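Putative Zn-dependent exopeptidase (Bacteroides vulgatus ATCC 8482, PDB 3GUX) probably acts as a zinc-dependent aminopeptidase of family M28, removing residues one at a time from the N-terminal ends of peptides. Local coordinates at residues Tyr30-Val35 and Leu137-Arg142; Ser132-Leu137 and Ile155-Ser160. All blocks are in the same frame, centred on the assembly; numbering follows the deposited sequence.

Contact 1. Residues Tyr30-Val35 and Leu137-Arg142; sequences YQYIQV and LLEIAR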
loop_
_atom_site.group_PDB
_atom_site.type_symbol
_atom_site.label_atom_id
_atom_site.label_comp_id
_atom_site.label_asym_id
_atom_site.label_seq_id
_atom_site.Cartn_x
_atom_site.Cartn_y
_atom_site.Cartn_z
ATOM N N TYR A 30 4.101 13.915 -1.841
ATOM C CA TYR A 30 4.196 14.749 -0.636
ATOM C C TYR A 30 2.902 15.532 -0.393
ATOM O O TYR A 30 2.394 15.559 0.728
ATOM C CB TYR A 30 5.396 15.714 -0.754
ATOM C CG TYR A 30 5.701 16.500 0.509
ATOM C CD1 TYR A 30 5.004 17.647 0.823
ATOM C CD2 TYR A 30 6.674 16.056 1.401
ATOM C CE1 TYR A 30 5.283 18.333 1.976
ATOM C CE2 TYR A 30 6.976 16.754 2.536
ATOM C CZ TYR A 30 6.278 17.876 2.827
ATOM O OH TYR A 30 6.554 18.566 3.986
ATOM N N GLN A 31 2.360 16.148 -1.441
ATOM C CA GLN A 31 1.110 16.878 -1.308
ATOM C C GLN A 31 -0.104 16.006 -0.943
ATOM O O GLN A 31 -0.975 16.447 -0.164
ATOM C CB GLN A 31 0.827 17.683 -2.586
ATOM C CG GLN A 31 1.854 18.790 -2.855
ATOM C CD GLN A 31 2.082 19.730 -1.670
ATOM O OE1 GLN A 31 3.202 20.185 -1.466
ATOM N NE2 GLN A 31 1.031 20.007 -0.881
ATOM N N TYR A 32 -0.151 14.785 -1.482
ATOM C CA TYR A 32 -1.222 13.841 -1.118
ATOM C C TYR A 32 -1.088 13.465 0.358
ATOM O O TYR A 32 -2.069 13.265 1.025
ATOM C CB TYR A 32 -1.241 12.580 -2.002
ATOM C CG TYR A 32 -1.375 12.846 -3.483
ATOM C CD1 TYR A 32 -2.245 13.826 -3.984
ATOM C CD2 TYR A 32 -0.665 12.092 -4.397
ATOM C CE1 TYR A 32 -2.354 14.053 -5.358
ATOM C CE2 TYR A 32 -0.781 12.307 -5.751
ATOM C CZ TYR A 32 -1.621 13.285 -6.217
ATOM O OH TYR A 32 -1.705 13.487 -7.555
ATOM N N ILE A 33 0.140 13.388 0.861
ATOM C CA ILE A 33 0.349 13.139 2.268
ATOM C C ILE A 33 -0.145 14.332 3.092
ATOM O O ILE A 33 -0.880 14.145 4.080
ATOM C CB ILE A 33 1.805 12.806 2.596
ATOM C CG1 ILE A 33 2.175 11.493 1.892
ATOM C CG2 ILE A 33 1.986 12.757 4.147
ATOM C CD1 ILE A 33 3.636 11.126 1.826
ATOM N N GLN A 34 0.221 15.539 2.666
ATOM C CA GLN A 34 -0.168 16.746 3.376
ATOM C C GLN A 34 -1.708 16.925 3.411
ATOM O O GLN A 34 -2.257 17.322 4.428
ATOM C CB GLN A 34 0.538 17.948 2.753
ATOM C CG GLN A 34 0.201 19.279 3.430
ATOM C CD GLN A 34 0.718 19.341 4.837
ATOM O OE1 GLN A 34 1.927 19.383 5.048
ATOM N NE2 GLN A 34 -0.190 19.318 5.818
ATOM N N VAL A 35 -2.398 16.616 2.310
ATOM C CA VAL A 35 -3.872 16.740 2.278
ATOM C C VAL A 35 -4.540 15.770 3.256
ATOM O O VAL A 35 -5.559 16.093 3.849
ATOM C CB VAL A 35 -4.437 16.518 0.844
ATOM C CG1 VAL A 35 -5.946 16.414 0.876
ATOM C CG2 VAL A 35 -3.961 17.640 -0.106
ATOM N N LEU A 137 1.011 5.608 -3.085
ATOM C CA LEU A 137 0.122 4.851 -3.966
ATOM C C LEU A 137 -0.790 5.726 -4.839
ATOM O O LEU A 137 -1.097 5.353 -5.987
ATOM C CB LEU A 137 -0.675 3.814 -3.153
ATOM C CG LEU A 137 0.172 2.658 -2.585
ATOM C CD1 LEU A 137 -0.688 1.620 -1.852
ATOM C CD2 LEU A 137 1.011 1.975 -3.682
ATOM N N LEU A 138 -1.233 6.866 -4.308
ATOM C CA LEU A 138 -2.045 7.800 -5.091
ATOM C C LEU A 138 -1.211 8.320 -6.247
ATOM O O LEU A 138 -1.698 8.382 -7.370
ATOM C CB LEU A 138 -2.546 8.976 -4.248
ATOM C CG LEU A 138 -3.678 8.715 -3.241
ATOM C CD1 LEU A 138 -3.892 9.912 -2.318
ATOM C CD2 LEU A 138 -4.978 8.356 -3.948
ATOM N N GLU A 139 0.052 8.670 -5.976
ATOM C CA GLU A 139 0.940 9.146 -7.036
ATOM C C GLU A 139 1.187 8.025 -8.037
ATOM O O GLU A 139 1.243 8.295 -9.221
ATOM C CB GLU A 139 2.260 9.710 -6.486
ATOM C CG GLU A 139 3.317 10.004 -7.540
ATOM C CD GLU A 139 2.887 11.037 -8.604
ATOM O OE1 GLU A 139 1.826 11.704 -8.487
ATOM O OE2 GLU A 139 3.644 11.189 -9.572
ATOM N N ILE A 140 1.326 6.778 -7.580
ATOM C CA ILE A 140 1.452 5.639 -8.527
ATOM C C ILE A 140 0.167 5.501 -9.385
ATOM O O ILE A 140 0.250 5.278 -10.590
ATOM C CB ILE A 140 1.846 4.340 -7.820
ATOM C CG1 ILE A 140 3.283 4.460 -7.300
ATOM C CG2 ILE A 140 1.719 3.121 -8.770
ATOM C CD1 ILE A 140 3.718 3.367 -6.396
ATOM N N ALA A 141 -0.995 5.709 -8.768
ATOM C CA ALA A 141 -2.285 5.683 -9.471
ATOM C C ALA A 141 -2.316 6.704 -10.616
ATOM O O ALA A 141 -2.680 6.382 -11.750
ATOM C CB ALA A 141 -3.448 5.949 -8.490
ATOM N N ARG A 142 -1.907 7.927 -10.298
ATOM C CA ARG A 142 -1.883 9.014 -11.248
ATOM C C ARG A 142 -0.991 8.669 -12.452
ATOM O O ARG A 142 -1.339 8.969 -13.589
ATOM C CB ARG A 142 -1.411 10.292 -10.543
ATOM C CG ARG A 142 -1.503 11.554 -11.433
ATOM C CD ARG A 142 -1.056 12.825 -10.717
ATOM N NE ARG A 142 0.398 12.902 -10.542
ATOM C CZ ARG A 142 1.262 13.353 -11.445
ATOM N NH1 ARG A 142 0.857 13.766 -12.650
ATOM N NH2 ARG A 142 2.569 13.368 -11.171
#
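Tyr32 lays its ring against the turn of helix 131-146 that carries Leu138 and Glu139, and it is the one side chain of residues 30-35 that touches residues 137-142. The close packing is at the near end of the ring, where CD2 of Tyr32 lies 3.6 Å from CB of Leu138. One branch of the leucine, CD1 of Leu138, reaches back to CB of Tyr32 at 3.8 Å, so the two side chains slant past each other. Farther along, CE2 of Tyr32 sits 3.7 Å from the backbone N of Glu139. With CG anti to its own carbonyl carbon (chi1 -57°), the tyrosine runs along the partner helix toward Arg142.

At that far, partly exposed end the packing thins to the phenol oxygen: OH of Tyr32 comes 3.3 Å from CD of Arg142, with no hydrogen bond between the two residues. The arginine is occupied instead by Glu139, one turn back. It grips the carboxylate side-on: NE of Arg142 to OE1 of Glu139 at 2.8 Å, nearly straight and in the guanidinium plane, and NH2 of Arg142 to OE2 of Glu139 at 2.9 Å, more bent. The buried carboxylate has further donors in Gln143, Ser28 and the backbone N of Asp25, which would probably favour its charged form and tie the start of helix 26-37 to helix 131-146.

The helix segments cross at 129°, their axes 9.6 Å apart. Helix 47-62 packs against both, through Tyr55 on Tyr32 and Leu56 on Leu138; helix 296-311 touches Ile33 and Ile140, and beneath Leu138 comes Phe157 of strand 152-158.

Contact 2. Residues Ser132-Leu137 and Ile155-Ser160; sequences SGVGVL and IVFFDS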
loop_
_atom_site.group_PDB
_atom_site.type_symbol
_atom_site.label_atom_id
_atom_site.label_comp_id
_atom_site.label_asym_id
_atom_site.label_seq_id
_atom_site.Cartn_x
_atom_site.Cartn_y
_atom_site.Cartn_z
ATOM N N SER A 132 1.695 8.096 4.515
ATOM C CA SER A 132 2.841 8.002 3.602
ATOM C C SER A 132 2.654 6.925 2.579
ATOM O O SER A 132 2.888 7.162 1.396
ATOM C CB SER A 132 4.186 7.856 4.367
ATOM O OG SER A 132 4.328 6.593 4.992
ATOM N N GLY A 133 2.227 5.733 3.007
ATOM C CA GLY A 133 1.994 4.642 2.075
ATOM C C GLY A 133 0.872 5.006 1.115
ATOM O O GLY A 133 1.003 4.796 -0.089
ATOM N N VAL A 134 -0.208 5.576 1.645
ATOM C CA VAL A 134 -1.343 5.972 0.820
ATOM C C VAL A 134 -0.922 7.042 -0.212
ATOM O O VAL A 134 -1.308 6.982 -1.385
ATOM C CB VAL A 134 -2.534 6.502 1.658
ATOM C CG1 VAL A 134 -3.597 7.129 0.740
ATOM C CG2 VAL A 134 -3.141 5.392 2.522
ATOM N N GLY A 135 -0.173 8.042 0.246
ATOM C CA GLY A 135 0.303 9.086 -0.630
ATOM C C GLY A 135 1.144 8.612 -1.802
ATOM O O GLY A 135 0.965 9.068 -2.928
ATOM N N VAL A 136 2.061 7.692 -1.533
ATOM C CA VAL A 136 2.873 7.116 -2.583
ATOM C C VAL A 136 1.985 6.357 -3.580
ATOM O O VAL A 136 2.164 6.451 -4.788
ATOM C CB VAL A 136 3.890 6.150 -2.001
ATOM C CG1 VAL A 136 4.533 5.349 -3.109
ATOM C CG2 VAL A 136 4.918 6.869 -1.209
ATOM N N LEU A 137 1.011 5.608 -3.085
ATOM C CA LEU A 137 0.122 4.851 -3.966
ATOM C C LEU A 137 -0.790 5.726 -4.839
ATOM O O LEU A 137 -1.097 5.353 -5.987
ATOM C CB LEU A 137 -0.675 3.814 -3.153
ATOM C CG LEU A 137 0.172 2.658 -2.585
ATOM C CD1 LEU A 137 -0.688 1.620 -1.852
ATOM C CD2 LEU A 137 1.011 1.975 -3.682
ATOM N N ILE A 155 -4.928 -0.993 -6.296
ATOM C CA ILE A 155 -4.529 -0.133 -5.194
ATOM C C ILE A 155 -5.624 -0.342 -4.117
ATOM O O ILE A 155 -6.792 -0.069 -4.373
ATOM C CB ILE A 155 -4.384 1.329 -5.649
ATOM C CG1 ILE A 155 -3.188 1.446 -6.600
ATOM C CG2 ILE A 155 -4.203 2.249 -4.465
ATOM C CD1 ILE A 155 -2.864 2.866 -7.062
ATOM N N VAL A 156 -5.259 -0.872 -2.950
ATOM C CA VAL A 156 -6.216 -1.080 -1.874
ATOM C C VAL A 156 -5.792 -0.349 -0.599
ATOM O O VAL A 156 -4.668 -0.537 -0.119
ATOM C CB VAL A 156 -6.357 -2.562 -1.547
ATOM C CG1 VAL A 156 -7.365 -2.771 -0.408
ATOM C CG2 VAL A 156 -6.778 -3.313 -2.777
ATOM N N PHE A 157 -6.658 0.536 -0.104
ATOM C CA PHE A 157 -6.415 1.210 1.151
ATOM C C PHE A 157 -7.253 0.512 2.220
ATOM O O PHE A 157 -8.494 0.553 2.193
ATOM C CB PHE A 157 -6.740 2.698 1.098
ATOM C CG PHE A 157 -6.095 3.447 -0.051
ATOM C CD1 PHE A 157 -4.750 3.268 -0.377
ATOM C CD2 PHE A 157 -6.811 4.425 -0.736
ATOM C CE1 PHE A 157 -4.156 4.002 -1.414
ATOM C CE2 PHE A 157 -6.224 5.148 -1.792
ATOM C CZ PHE A 157 -4.897 4.938 -2.124
ATOM N N PHE A 158 -6.558 -0.128 3.158
ATOM C CA PHE A 158 -7.167 -0.822 4.269
ATOM C C PHE A 158 -7.504 0.124 5.399
ATOM O O PHE A 158 -6.704 0.980 5.732
ATOM C CB PHE A 158 -6.221 -1.878 4.854
ATOM C CG PHE A 158 -5.878 -2.976 3.906
ATOM C CD1 PHE A 158 -6.878 -3.733 3.323
ATOM C CD2 PHE A 158 -4.560 -3.288 3.647
ATOM C CE1 PHE A 158 -6.581 -4.767 2.482
ATOM C CE2 PHE A 158 -4.249 -4.313 2.786
ATOM C CZ PHE A 158 -5.255 -5.052 2.196
ATOM N N ASP A 159 -8.683 -0.050 5.986
ATOM C CA ASP A 159 -9.093 0.722 7.135
ATOM C C ASP A 159 -8.883 -0.098 8.410
ATOM O O ASP A 159 -8.478 -1.254 8.354
ATOM C CB ASP A 159 -10.576 1.079 6.961
ATOM C CG ASP A 159 -11.032 2.250 7.800
ATOM O OD1 ASP A 159 -10.231 2.876 8.546
ATOM O OD2 ASP A 159 -12.238 2.560 7.692
ATOM N N SER A 160 -9.068 0.538 9.563
ATOM C CA SER A 160 -9.112 -0.139 10.871
ATOM C C SER A 160 -7.909 -1.004 11.203
ATOM O O SER A 160 -7.990 -2.103 11.734
ATOM C CB SER A 160 -10.417 -0.943 10.936
ATOM O OG SER A 160 -11.496 -0.051 10.666
#
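Val134 sets its CG1 methyl over one face of the Phe157 ring, a CH-pi contact 3.9 Å from the ring centroid and 16° off the normal. The other methyl takes a share too, CG2 of Val134 lying 3.9 Å from the ring atom CD1 of Phe157. Both branches therefore bear on the aromatic side chain, which meets the valine at about a right angle. Phe157 has CG anti to its carbonyl carbon (chi1 -52°), a rotation that lifts the ring off the strand and in beneath the helix.

One turn on, Leu137 approaches the same ring differently: its CB lies at the edge, close to the ring plane, 3.9 Å from CE1 of Phe157. This is the layering of an alpha/beta sheet enzyme, as in the phosphorylase/hydrolase-like fold of M28 peptidases, with helix 131-146 lying on a mixed sheet and running nearly antiparallel to strand 152-158 (159° between the segments). The strand is hydrogen-bonded through its backbone to strands 81-91 and 98-104, and Ile155 and Phe157 point toward the helix, Val156 between them away from it. An alanine in place of Phe157 would probably leave the CG1 methyl of Val134 without the ring face it rests on and open a gap beside CB of Leu137.

Leu137 also meets Ile155, CB of Leu137 being 4.1 Å from CG2 of Ile155, while CD1 of Ile155 reaches under the helix backbone to 3.2 Å from O of Leu137. Leu56 and Leu60 of helix 47-62 also pack against Phe157, and Trp105 touches both Val134 and Phe157.

Overall arrangement
Both contacts use helix 131-146, and their centres lie about 10 Å apart. Contact 2 is the core one, its centre about 5 Å from that of the chain and all its touching residues buried; the side chains that meet are all apolar, with one methyl against a backbone carbonyl, as helix packs on sheet. Contact 1, its centre about 12 Å out, joins helix to helix in an outer layer; two of its four touching residues are partly exposed, and a salt bridge within one helix borders the aromatic packing. They share Leu137, which turns from helix 26-37 toward the sheet, and join directly where CD2 of Leu138 lies 3.9 Å from CZ of Phe157 and CB of Ala141 3.4 Å from CD1 of Ile155.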